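PDB 4Q0Q: L-Ribose isomerase from Acinetobacter, which catalyses the reversible isomerisation of L-ribose to L-ribulose, probably through a divalent metal ion held in a cupin-type beta-barrel. Local coordinates for residues 24-29 / 47-52; 72-77 / 104-109; 221-226 / 239-244. All blocks are in the same frame, centred on the assembly; numbering follows the deposited sequence.

Interaction 1: 24-29 / 47-52. With RUU (alpha-L-ribulofuranose), chain F; RUU (alpha-L-ribulofuranose), chain D; RUU (alpha-L-ribulofuranose), chain G.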
loop_
_atom_site.group_PDB
_atom_site.type_symbol
_atom_site.label_atom_id
_atom_site.label_comp_id
_atom_site.label_asym_id
_atom_site.label_seq_id
_atom_site.Cartn_x
_atom_site.Cartn_y
_atom_site.Cartn_z
ATOM N N GLU A 24 -6.235 -17.583 14.569
ATOM C CA GLU A 24 -6.247 -16.133 14.721
ATOM C C GLU A 24 -4.874 -15.549 14.414
ATOM O O GLU A 24 -4.762 -14.497 13.781
ATOM C CB GLU A 24 -6.661 -15.740 16.140
ATOM C CG GLU A 24 -8.031 -16.265 16.558
ATOM C CD GLU A 24 -8.472 -15.728 17.908
ATOM O OE1 GLU A 24 -7.599 -15.489 18.768
ATOM O OE2 GLU A 24 -9.690 -15.555 18.117
ATOM N N TRP A 25 -3.835 -16.241 14.869
ATOM C CA TRP A 25 -2.459 -15.817 14.656
ATOM C C TRP A 25 -2.159 -15.806 13.159
ATOM O O TRP A 25 -1.735 -14.788 12.605
ATOM C CB TRP A 25 -1.518 -16.782 15.405
ATOM C CG TRP A 25 -0.030 -16.532 15.280
ATOM C CD1 TRP A 25 0.604 -15.326 15.192
ATOM C CD2 TRP A 25 1.008 -17.525 15.319
ATOM N NE1 TRP A 25 1.970 -15.505 15.175
ATOM C CE2 TRP A 25 2.244 -16.845 15.250
ATOM C CE3 TRP A 25 1.011 -18.926 15.408
ATOM C CZ2 TRP A 25 3.476 -17.517 15.268
ATOM C CZ3 TRP A 25 2.241 -19.595 15.426
ATOM C CH2 TRP A 25 3.453 -18.885 15.356
ATOM N N VAL A 26 -2.415 -16.934 12.505
ATOM C CA VAL A 26 -2.147 -17.075 11.082
ATOM C C VAL A 26 -3.082 -16.270 10.178
ATOM O O VAL A 26 -2.628 -15.669 9.211
ATOM C CB VAL A 26 -2.171 -18.558 10.672
ATOM C CG1 VAL A 26 -2.005 -18.692 9.175
ATOM C CG2 VAL A 26 -1.034 -19.300 11.377
ATOM N N ARG A 27 -4.374 -16.248 10.487
ATOM C CA ARG A 27 -5.314 -15.490 9.668
ATOM C C ARG A 27 -5.045 -13.990 9.720
ATOM O O ARG A 27 -5.080 -13.323 8.688
ATOM C CB ARG A 27 -6.756 -15.797 10.084
ATOM C CG ARG A 27 -7.206 -17.186 9.647
ATOM C CD ARG A 27 -8.576 -17.539 10.199
ATOM N NE ARG A 27 -8.931 -18.930 9.926
ATOM C CZ ARG A 27 -10.037 -19.525 10.368
ATOM N NH1 ARG A 27 -10.909 -18.852 11.108
ATOM N NH2 ARG A 27 -10.271 -20.796 10.067
ATOM N N GLU A 28 -4.779 -13.455 10.909
ATOM C CA GLU A 28 -4.482 -12.031 11.026
ATOM C C GLU A 28 -3.230 -11.700 10.223
ATOM O O GLU A 28 -3.173 -10.670 9.551
ATOM C CB GLU A 28 -4.248 -11.624 12.484
ATOM C CG GLU A 28 -5.508 -11.407 13.303
ATOM C CD GLU A 28 -6.360 -10.242 12.804
ATOM O OE1 GLU A 28 -5.910 -9.479 11.925
ATOM O OE2 GLU A 28 -7.489 -10.090 13.304
ATOM N N ALA A 29 -2.229 -12.577 10.303
ATOM C CA ALA A 29 -0.966 -12.375 9.604
ATOM C C ALA A 29 -1.164 -12.380 8.097
ATOM O O ALA A 29 -0.550 -11.592 7.389
ATOM C CB ALA A 29 0.047 -13.456 10.009
ATOM N N ASP A 47 -1.677 -25.200 8.260
ATOM C CA ASP A 47 -1.200 -25.547 9.596
ATOM C C ASP A 47 0.322 -25.591 9.736
ATOM O O ASP A 47 0.835 -26.002 10.774
ATOM C CB ASP A 47 -1.798 -26.887 10.042
ATOM C CG ASP A 47 -3.274 -26.781 10.372
ATOM O OD1 ASP A 47 -3.793 -25.645 10.420
ATOM O OD2 ASP A 47 -3.917 -27.831 10.595
ATOM N N SER A 48 1.042 -25.169 8.699
ATOM C CA SER A 48 2.499 -25.151 8.752
ATOM C C SER A 48 3.054 -23.727 8.755
ATOM O O SER A 48 4.245 -23.523 9.000
ATOM C CB SER A 48 3.093 -25.909 7.564
ATOM O OG SER A 48 2.822 -27.293 7.649
ATOM N N ALA A 49 2.190 -22.751 8.486
ATOM C CA ALA A 49 2.589 -21.345 8.434
ATOM C C ALA A 49 3.070 -20.794 9.769
ATOM O O ALA A 49 4.037 -20.038 9.826
ATOM C CB ALA A 49 1.425 -20.493 7.907
ATOM N N GLY A 50 2.382 -21.161 10.842
ATOM C CA GLY A 50 2.763 -20.703 12.161
ATOM C C GLY A 50 3.797 -21.651 12.732
ATOM O O GLY A 50 3.509 -22.819 12.978
ATOM N N ILE A 51 5.002 -21.140 12.956
ATOM C CA ILE A 51 6.105 -21.944 13.466
ATOM C C ILE A 51 6.514 -21.593 14.893
ATOM O O ILE A 51 6.752 -20.430 15.215
ATOM C CB ILE A 51 7.340 -21.779 12.562
ATOM C CG1 ILE A 51 6.958 -22.081 11.111
ATOM C CG2 ILE A 51 8.468 -22.700 13.027
ATOM C CD1 ILE A 51 8.016 -21.649 10.103
ATOM N N VAL A 52 6.591 -22.612 15.742
ATOM C CA VAL A 52 7.013 -22.449 17.132
ATOM C C VAL A 52 8.224 -23.382 17.225
ATOM O O VAL A 52 8.090 -24.589 17.023
ATOM C CB VAL A 52 5.916 -22.903 18.118
ATOM C CG1 VAL A 52 6.327 -22.568 19.536
ATOM C CG2 VAL A 52 4.598 -22.219 17.782
HETATM C C1 RUU F . -6.354 -24.324 6.976
HETATM O O1 RUU F . -5.878 -25.646 7.200
HETATM C C2 RUU F . -6.282 -23.494 8.243
HETATM O O2 RUU F . -7.351 -23.841 9.112
HETATM C C3 RUU F . -6.287 -21.989 7.990
HETATM O O3 RUU F . -7.547 -21.443 8.339
HETATM C C4 RUU F . -5.214 -21.429 8.921
HETATM O O4 RUU F . -5.832 -20.834 10.051
HETATM C C5 RUU F . -4.381 -22.631 9.365
HETATM O O5 RUU F . -5.049 -23.814 8.903
HETATM C C1 RUU D . 4.304 -21.312 3.960
HETATM O O1 RUU D . 2.939 -21.207 3.568
HETATM C C2 RUU D . 4.580 -22.615 4.696
HETATM O O2 RUU D . 4.367 -22.443 6.088
HETATM C C3 RUU D . 5.985 -23.166 4.459
HETATM O O3 RUU D . 6.782 -22.953 5.614
HETATM C C4 RUU D . 5.781 -24.666 4.240
HETATM O O4 RUU D . 5.997 -25.362 5.459
HETATM C C5 RUU D . 4.316 -24.809 3.832
HETATM O O5 RUU D . 3.646 -23.597 4.221
HETATM C C1 RUU G . -11.656 -21.774 13.324
HETATM O O1 RUU G . -12.551 -21.413 12.280
HETATM C C2 RUU G . -12.015 -21.079 14.625
HETATM O O2 RUU G . -11.307 -19.851 14.729
HETATM C C3 RUU G . -11.756 -21.936 15.859
HETATM O O3 RUU G . -10.566 -21.509 16.500
HETATM C C4 RUU G . -12.961 -21.685 16.770
HETATM O O4 RUU G . -12.612 -20.750 17.781
HETATM C C5 RUU G . -14.036 -21.084 15.866
HETATM O O5 RUU G . -13.420 -20.784 14.602
#

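Interaction 2: 72-77 / 104-109. With RUU (alpha-L-ribulofuranose), chain D; RUU (alpha-L-ribulofuranose), chain C.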
loop_
_atom_site.group_PDB
_atom_site.type_symbol
_atom_site.label_atom_id
_atom_site.label_comp_id
_atom_site.label_asym_id
_atom_site.label_seq_id
_atom_site.Cartn_x
_atom_site.Cartn_y
_atom_site.Cartn_z
ATOM N N GLU A 72 10.902 -17.894 20.488
ATOM C CA GLU A 72 11.249 -18.232 19.123
ATOM C C GLU A 72 10.040 -18.855 18.430
ATOM O O GLU A 72 9.739 -20.048 18.575
ATOM C CB GLU A 72 12.468 -19.169 19.120
ATOM C CG GLU A 72 13.613 -18.610 19.989
ATOM C CD GLU A 72 14.901 -19.431 19.953
ATOM O OE1 GLU A 72 14.849 -20.651 19.678
ATOM O OE2 GLU A 72 15.971 -18.845 20.224
ATOM N N ALA A 73 9.336 -18.001 17.695
ATOM C CA ALA A 73 8.146 -18.372 16.945
ATOM C C ALA A 73 7.988 -17.330 15.841
ATOM O O ALA A 73 8.414 -16.183 15.998
ATOM C CB ALA A 73 6.926 -18.353 17.849
ATOM N N MET A 74 7.366 -17.726 14.737
ATOM C CA MET A 74 7.171 -16.811 13.621
ATOM C C MET A 74 6.207 -17.397 12.614
ATOM O O MET A 74 5.854 -18.575 12.670
ATOM C CB MET A 74 8.500 -16.557 12.915
ATOM C CG MET A 74 8.933 -17.720 12.032
ATOM S SD MET A 74 10.655 -17.633 11.512
ATOM C CE MET A 74 10.573 -16.307 10.303
ATOM N N ILE A 75 5.795 -16.558 11.672
ATOM C CA ILE A 75 4.899 -16.986 10.626
ATOM C C ILE A 75 5.634 -16.826 9.304
ATOM O O ILE A 75 6.381 -15.866 9.112
ATOM C CB ILE A 75 3.606 -16.138 10.620
ATOM C CG1 ILE A 75 2.720 -16.574 11.788
ATOM C CG2 ILE A 75 2.879 -16.272 9.273
ATOM C CD1 ILE A 75 1.477 -15.757 11.957
ATOM N N ILE A 76 5.441 -17.792 8.415
ATOM C CA ILE A 76 6.057 -17.754 7.103
ATOM C C ILE A 76 5.053 -18.199 6.046
ATOM O O ILE A 76 4.484 -19.289 6.129
ATOM C CB ILE A 76 7.287 -18.681 7.014
ATOM C CG1 ILE A 76 8.368 -18.218 7.995
ATOM C CG2 ILE A 76 7.817 -18.696 5.580
ATOM C CD1 ILE A 76 9.605 -19.100 8.024
ATOM N N PHE A 77 4.834 -17.338 5.060
ATOM C CA PHE A 77 3.936 -17.636 3.958
ATOM C C PHE A 77 4.822 -17.768 2.731
ATOM O O PHE A 77 5.369 -16.781 2.247
ATOM C CB PHE A 77 2.931 -16.502 3.758
ATOM C CG PHE A 77 1.932 -16.371 4.876
ATOM C CD1 PHE A 77 1.070 -17.423 5.181
ATOM C CD2 PHE A 77 1.830 -15.189 5.601
ATOM C CE1 PHE A 77 0.114 -17.295 6.194
ATOM C CE2 PHE A 77 0.881 -15.050 6.613
ATOM C CZ PHE A 77 0.020 -16.107 6.909
ATOM N N LYS A 104 9.126 -15.727 0.155
ATOM C CA LYS A 104 8.201 -15.905 1.256
ATOM C C LYS A 104 8.095 -14.647 2.097
ATOM O O LYS A 104 9.002 -13.817 2.117
ATOM C CB LYS A 104 8.631 -17.084 2.137
ATOM C CG LYS A 104 9.841 -16.815 3.019
ATOM C CD LYS A 104 11.003 -17.749 2.678
ATOM C CE LYS A 104 11.530 -17.486 1.273
ATOM N NZ LYS A 104 12.708 -18.338 0.920
ATOM N N LEU A 105 6.961 -14.505 2.775
ATOM C CA LEU A 105 6.728 -13.368 3.642
ATOM C C LEU A 105 6.887 -13.890 5.066
ATOM O O LEU A 105 6.293 -14.907 5.428
ATOM C CB LEU A 105 5.314 -12.829 3.445
ATOM C CG LEU A 105 5.078 -11.482 4.120
ATOM C CD1 LEU A 105 5.938 -10.426 3.425
ATOM C CD2 LEU A 105 3.597 -11.113 4.058
ATOM N N MET A 106 7.699 -13.207 5.864
ATOM C CA MET A 106 7.919 -13.630 7.235
ATOM C C MET A 106 7.370 -12.582 8.190
ATOM O O MET A 106 7.606 -11.387 8.024
ATOM C CB MET A 106 9.416 -13.866 7.476
ATOM C CG MET A 106 10.017 -14.893 6.507
ATOM S SD MET A 106 11.737 -15.368 6.867
ATOM C CE MET A 106 12.581 -13.843 6.525
ATOM N N ILE A 107 6.610 -13.037 9.179
ATOM C CA ILE A 107 6.028 -12.128 10.145
ATOM C C ILE A 107 6.443 -12.528 11.552
ATOM O O ILE A 107 6.188 -13.646 11.998
ATOM C CB ILE A 107 4.487 -12.097 10.019
ATOM C CG1 ILE A 107 4.110 -11.721 8.581
ATOM C CG2 ILE A 107 3.895 -11.091 11.017
ATOM C CD1 ILE A 107 2.627 -11.621 8.330
ATOM N N VAL A 108 7.100 -11.593 12.228
ATOM C CA VAL A 108 7.608 -11.789 13.575
ATOM C C VAL A 108 7.045 -10.725 14.506
ATOM O O VAL A 108 7.154 -9.527 14.241
ATOM C CB VAL A 108 9.157 -11.708 13.574
ATOM C CG1 VAL A 108 9.707 -11.859 14.983
ATOM C CG2 VAL A 108 9.714 -12.778 12.654
ATOM N N HIS A 109 6.439 -11.166 15.602
ATOM C CA HIS A 109 5.863 -10.232 16.543
ATOM C C HIS A 109 6.891 -9.636 17.478
ATOM O O HIS A 109 7.985 -10.174 17.630
ATOM C CB HIS A 109 4.714 -10.894 17.303
ATOM C CG HIS A 109 3.427 -10.874 16.540
ATOM N ND1 HIS A 109 3.216 -11.650 15.419
ATOM C CD2 HIS A 109 2.315 -10.117 16.689
ATOM C CE1 HIS A 109 2.030 -11.370 14.912
ATOM N NE2 HIS A 109 1.464 -10.442 15.663
HETATM C C1 RUU D . 4.304 -21.312 3.960
HETATM O O1 RUU D . 2.939 -21.207 3.568
HETATM C C2 RUU D . 4.580 -22.615 4.696
HETATM O O2 RUU D . 4.367 -22.443 6.088
HETATM C C3 RUU D . 5.985 -23.166 4.459
HETATM O O3 RUU D . 6.782 -22.953 5.614
HETATM C C4 RUU D . 5.781 -24.666 4.240
HETATM O O4 RUU D . 5.997 -25.362 5.459
HETATM C C5 RUU D . 4.316 -24.809 3.832
HETATM O O5 RUU D . 3.646 -23.597 4.221
HETATM C C1 RUU C . 15.077 -17.249 7.421
HETATM O O1 RUU C . 16.409 -17.086 7.896
HETATM C C2 RUU C . 14.695 -18.711 7.382
HETATM O O2 RUU C . 15.618 -19.436 6.580
HETATM C C3 RUU C . 13.278 -18.998 6.909
HETATM O O3 RUU C . 13.271 -19.256 5.516
HETATM C C4 RUU C . 12.938 -20.280 7.679
HETATM O O4 RUU C . 13.481 -21.396 6.983
HETATM C C5 RUU C . 13.690 -20.113 8.995
HETATM O O5 RUU C . 14.781 -19.217 8.723
HETATM O O HOH W 1 6.465 -14.134 16.216
#

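Interaction 3: 221-226 / 239-244. With RUU (alpha-L-ribulofuranose), chain D; RUU (alpha-L-ribulofuranose), chain C; NCO (cobalt hexammine(III)), chain K.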
loop_
_atom_site.group_PDB
_atom_site.type_symbol
_atom_site.label_atom_id
_atom_site.label_comp_id
_atom_site.label_asym_id
_atom_site.label_seq_id
_atom_site.Cartn_x
_atom_site.Cartn_y
_atom_site.Cartn_z
ATOM N N HIS A 221 15.126 -26.411 1.269
ATOM C CA HIS A 221 14.970 -27.850 1.493
ATOM C C HIS A 221 14.447 -28.053 2.915
ATOM O O HIS A 221 15.232 -28.161 3.854
ATOM C CB HIS A 221 16.322 -28.556 1.346
ATOM C CG HIS A 221 16.984 -28.336 0.020
ATOM N ND1 HIS A 221 16.637 -29.037 -1.114
ATOM C CD2 HIS A 221 17.956 -27.474 -0.357
ATOM C CE1 HIS A 221 17.362 -28.615 -2.132
ATOM N NE2 HIS A 221 18.171 -27.665 -1.700
ATOM N N GLU A 222 13.127 -28.100 3.070
ATOM C CA GLU A 222 12.519 -28.261 4.389
ATOM C C GLU A 222 11.379 -29.276 4.398
ATOM O O GLU A 222 10.276 -28.986 3.939
ATOM C CB GLU A 222 11.982 -26.915 4.887
ATOM C CG GLU A 222 13.023 -25.809 4.984
ATOM C CD GLU A 222 12.424 -24.477 5.420
ATOM O OE1 GLU A 222 11.587 -23.922 4.672
ATOM O OE2 GLU A 222 12.788 -23.985 6.512
ATOM N N PRO A 223 11.633 -30.483 4.927
ATOM C CA PRO A 223 10.596 -31.522 4.981
ATOM C C PRO A 223 9.524 -31.207 6.028
ATOM O O PRO A 223 9.402 -31.913 7.029
ATOM C CB PRO A 223 11.388 -32.781 5.334
ATOM C CG PRO A 223 12.767 -32.489 4.791
ATOM C CD PRO A 223 12.958 -31.059 5.215
ATOM N N THR A 224 8.754 -30.147 5.796
ATOM C CA THR A 224 7.706 -29.748 6.730
ATOM C C THR A 224 6.444 -30.583 6.553
ATOM O O THR A 224 6.331 -31.378 5.618
ATOM C CB THR A 224 7.324 -28.261 6.558
ATOM O OG1 THR A 224 6.729 -28.067 5.269
ATOM C CG2 THR A 224 8.554 -27.370 6.687
ATOM N N GLU A 225 5.492 -30.390 7.461
ATOM C CA GLU A 225 4.233 -31.120 7.423
ATOM C C GLU A 225 3.497 -30.799 6.124
ATOM O O GLU A 225 3.077 -31.703 5.403
ATOM C CB GLU A 225 3.378 -30.731 8.635
ATOM C CG GLU A 225 2.459 -31.828 9.166
ATOM C CD GLU A 225 1.251 -32.089 8.281
ATOM O OE1 GLU A 225 1.427 -32.590 7.148
ATOM O OE2 GLU A 225 0.120 -31.787 8.722
ATOM N N ALA A 226 3.361 -29.509 5.822
ATOM C CA ALA A 226 2.675 -29.075 4.608
ATOM C C ALA A 226 3.484 -29.408 3.362
ATOM O O ALA A 226 3.019 -29.211 2.239
ATOM C CB ALA A 226 2.403 -27.580 4.663
ATOM N N GLY A 239 13.642 -35.548 1.083
ATOM C CA GLY A 239 13.897 -35.652 2.509
ATOM C C GLY A 239 15.013 -34.760 3.017
ATOM O O GLY A 239 15.241 -34.663 4.223
ATOM N N MET A 240 15.711 -34.103 2.099
ATOM C CA MET A 240 16.815 -33.220 2.461
ATOM C C MET A 240 16.324 -32.065 3.338
ATOM O O MET A 240 15.322 -31.422 3.026
ATOM C CB MET A 240 17.469 -32.672 1.191
ATOM C CG MET A 240 18.767 -31.927 1.418
ATOM S SD MET A 240 19.304 -31.077 -0.075
ATOM C CE MET A 240 19.797 -32.460 -1.109
ATOM N N HIS A 241 17.030 -31.813 4.438
ATOM C CA HIS A 241 16.675 -30.732 5.360
ATOM C C HIS A 241 17.869 -29.787 5.484
ATOM O O HIS A 241 18.795 -30.033 6.257
ATOM C CB HIS A 241 16.300 -31.313 6.728
ATOM C CG HIS A 241 15.854 -30.287 7.723
ATOM N ND1 HIS A 241 14.960 -29.286 7.410
ATOM C CD2 HIS A 241 16.156 -30.124 9.033
ATOM C CE1 HIS A 241 14.730 -28.551 8.484
ATOM N NE2 HIS A 241 15.442 -29.039 9.484
ATOM N N ASP A 242 17.834 -28.705 4.711
ATOM C CA ASP A 242 18.915 -27.727 4.678
ATOM C C ASP A 242 18.888 -26.690 5.803
ATOM O O ASP A 242 19.324 -25.551 5.622
ATOM C CB ASP A 242 18.915 -27.033 3.310
ATOM C CG ASP A 242 20.099 -26.118 3.118
ATOM O OD1 ASP A 242 21.236 -26.550 3.391
ATOM O OD2 ASP A 242 19.894 -24.966 2.684
ATOM N N ASN A 243 18.367 -27.082 6.961
ATOM C CA ASN A 243 18.320 -26.189 8.112
ATOM C C ASN A 243 19.104 -26.806 9.254
ATOM O O ASN A 243 18.943 -27.987 9.562
ATOM C CB ASN A 243 16.888 -25.950 8.584
ATOM C CG ASN A 243 16.042 -25.249 7.550
ATOM O OD1 ASN A 243 16.563 -24.583 6.658
ATOM N ND2 ASN A 243 14.725 -25.382 7.673
ATOM N N ASP A 244 19.960 -26.008 9.876
ATOM C CA ASP A 244 20.746 -26.486 11.001
ATOM C C ASP A 244 20.635 -25.462 12.122
ATOM O O ASP A 244 21.390 -24.490 12.171
ATOM C CB ASP A 244 22.212 -26.666 10.599
ATOM C CG ASP A 244 23.023 -27.386 11.660
ATOM O OD1 ASP A 244 22.571 -27.442 12.823
ATOM O OD2 ASP A 244 24.123 -27.886 11.334
HETATM C C1 RUU D . 4.304 -21.312 3.960
HETATM O O1 RUU D . 2.939 -21.207 3.568
HETATM C C2 RUU D . 4.580 -22.615 4.696
HETATM O O2 RUU D . 4.367 -22.443 6.088
HETATM C C3 RUU D . 5.985 -23.166 4.459
HETATM O O3 RUU D . 6.782 -22.953 5.614
HETATM C C4 RUU D . 5.781 -24.666 4.240
HETATM O O4 RUU D . 5.997 -25.362 5.459
HETATM C C5 RUU D . 4.316 -24.809 3.832
HETATM O O5 RUU D . 3.646 -23.597 4.221
HETATM C C1 RUU C . 15.077 -17.249 7.421
HETATM O O1 RUU C . 16.409 -17.086 7.896
HETATM C C2 RUU C . 14.695 -18.711 7.382
HETATM O O2 RUU C . 15.618 -19.436 6.580
HETATM C C3 RUU C . 13.278 -18.998 6.909
HETATM O O3 RUU C . 13.271 -19.256 5.516
HETATM C C4 RUU C . 12.938 -20.280 7.679
HETATM O O4 RUU C . 13.481 -21.396 6.983
HETATM C C5 RUU C . 13.690 -20.113 8.995
HETATM O O5 RUU C . 14.781 -19.217 8.723
HETATM CO CO NCO K . 23.161 -29.134 16.360
HETATM N N1 NCO K . 22.392 -29.552 14.778
HETATM N N2 NCO K . 22.854 -30.822 16.944
HETATM N N3 NCO K . 23.467 -27.448 15.764
HETATM N N4 NCO K . 21.552 -28.623 17.013
HETATM N N5 NCO K . 24.767 -29.643 15.719
HETATM N N6 NCO K . 23.925 -28.720 17.946
HETATM O O HOH W 2 17.295 -24.855 1.898
#

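Interaction 1: 24-29 / 47-52
Trp-25 drives the six-membered half of its indole against the main chain of strand 50-52, its CZ3 3.5 Å from Gly-50 CA. With CG anti to the backbone N (chi1 179°), the ring leaves the helix toward the strand, and Gly-50, having no side chain, lets it reach the backbone. Its CH2 comes 3.6 Å from Ile-51 N; Ile-51 O lies at the ring edge, in plane. Trp-25 CZ3 also meets Val-52 CG2 at 4.2 Å. At the next residue, Val-26 divides its branches: CG1 rests 4.1 Å from Ala-49 CB, and CG2 lies 3.9 Å from Gly-50 N. Arg-27 faces two bound ribulofuranoses instead. Four long hydrogen bonds (3.2 to 3.3 Å) meet its guanidinium along two edges: NE and NH2 to O3 of the chain F sugar, NH1 and NH2 to O1 of the chain G sugar. No hydrogen bond joins the segments; the contact is van der Waals packing, of ring on backbone and of aliphatic side chains. The axes of segment 24-29, in helix 19-35, and strand 50-52, outermost in the six-stranded antiparallel sheet within this chain, approach to 9.7 Å, 131° between directions; Trp-25 also touches Ile-75 of neighbouring strand 73-82.

Interaction 2: 72-77 / 104-109
Two methionines meet through sulfur and methyl: Met-74 CE lies 3.7 Å from Met-106 SD, the two side chains running at a slant to each other. Met-74 reaches there with CG wedged between its backbone N and carbonyl carbon (chi1 76°) and a final bend at chi3. The same sulfur of Met-106 is 3.9 Å from C1 of the chain C ribulofuranose. On this face Ile-76 lies alongside Met-106 and Lys-104, its CG2 3.8 Å from Lys-104 CG, while the lysine's NZ turns off to a salt bridge with Glu-215. The backbones form neighbouring antiparallel strands of the six-stranded sheet, consistent with the beta-barrel of the cupin fold. Ile-75/Ile-107 and Phe-77/Leu-105 are hydrogen-bonded pairs flanking the non-hydrogen-bonded pair Ile-76/Met-106; the Ile-107 N to Ile-75 O bond measures 2.8 Å, at 168° at the hydrogen. Where the direct ladder stops, one water donates to Ala-73 O and accepts from His-109 N. Helix 19-35 packs on the face bearing Ile-75, Phe-77 and Ile-107. There Ile-75 CG2 sits 3.5 Å above the plane of the Phe-77 ring, offset toward its rim, and Ile-107 CD1 approaches the ring's edge, 4.2 Å from Phe-77 CE2.

Interaction 3: 221-226 / 239-244
An inverse gamma turn centred on Pro-223 presses against the chain at Gly-239 and Met-240, in the long connection between strand 211-217 and strand 244-245, beside bound sugars and close to a bound cobalt(II) ion. The turn is closed by Thr-224 N bonding to Glu-222 O at 2.7 Å. It pushes the proline ring onto the returning segment, where Pro-223 CD lies 3.2 Å from Met-240 O.

Just before the turn, His-221 is held from two sides. Met-240 SD sits over the face of its imidazole, 3.6 Å from the ring centroid and 12° off the normal, a sulfur-aromatic contact with SD brought there by a chain extended through chi1 and chi2 (both -170°). Asp-242 CB comes in at the edge of the same ring, while Asp-242 N donates to His-221 O at 2.8 Å. A water accepts from His-221 N and donates to Asp-242 OD2. The polar ends are secured further out, His-221 NE2 on Glu-97 O and Asp-242 OD1 on Arg-121.

Glu-222 reaches the sugar side. Asn-243 ND2 bonds to the anti lone pair of Glu-222 OE2 at 2.7 Å, with the carboxylate and amide planes 84° apart. Glu-222 OE2 also accepts a hydrogen bond from O4 of the chain C ribulofuranose (2.7 Å) and makes a salt bridge with Arg-254, so three donors converge on OE2 and fix the carboxylate's position. The side chain of Asn-243 lies about 6 Å from the cobalt(II) ion, too far to be its ligand. Thr-224 OG1 hydrogen-bonds to O4 of the chain D sugar. Alongside the proline, the buried His-241 ND1 has no hydrogen-bonding partner in the model and lies 3.5 Å from Pro-223 CD.

Overall arrangement
Interactions 1 and 2 form one continuous buried block: strands 50-52 and 73-82 are neighbours in the same sheet, Ile-51 N lies 2.7 Å from Met-74 O, and Ile-75 and Ile-107 of interaction 2 pack on the helix of interaction 1. Their chemistry still differs, helix-on-strand packing without hydrogen bonds in 24-29/47-52 against a backbone ladder in 72-77/104-109. Interaction 3 is only partly buried, lies between irregular segments, and joins one backbone hydrogen bond, one amide-carboxylate hydrogen bond and a sulfur-aromatic contact. It meets interaction 1 where Ser-48 OG lies 2.9 Å from Ala-226 N, but does not touch interaction 2. The chain D ribulofuranose touches all three; the chain C sugar lies against interactions 2 and 3.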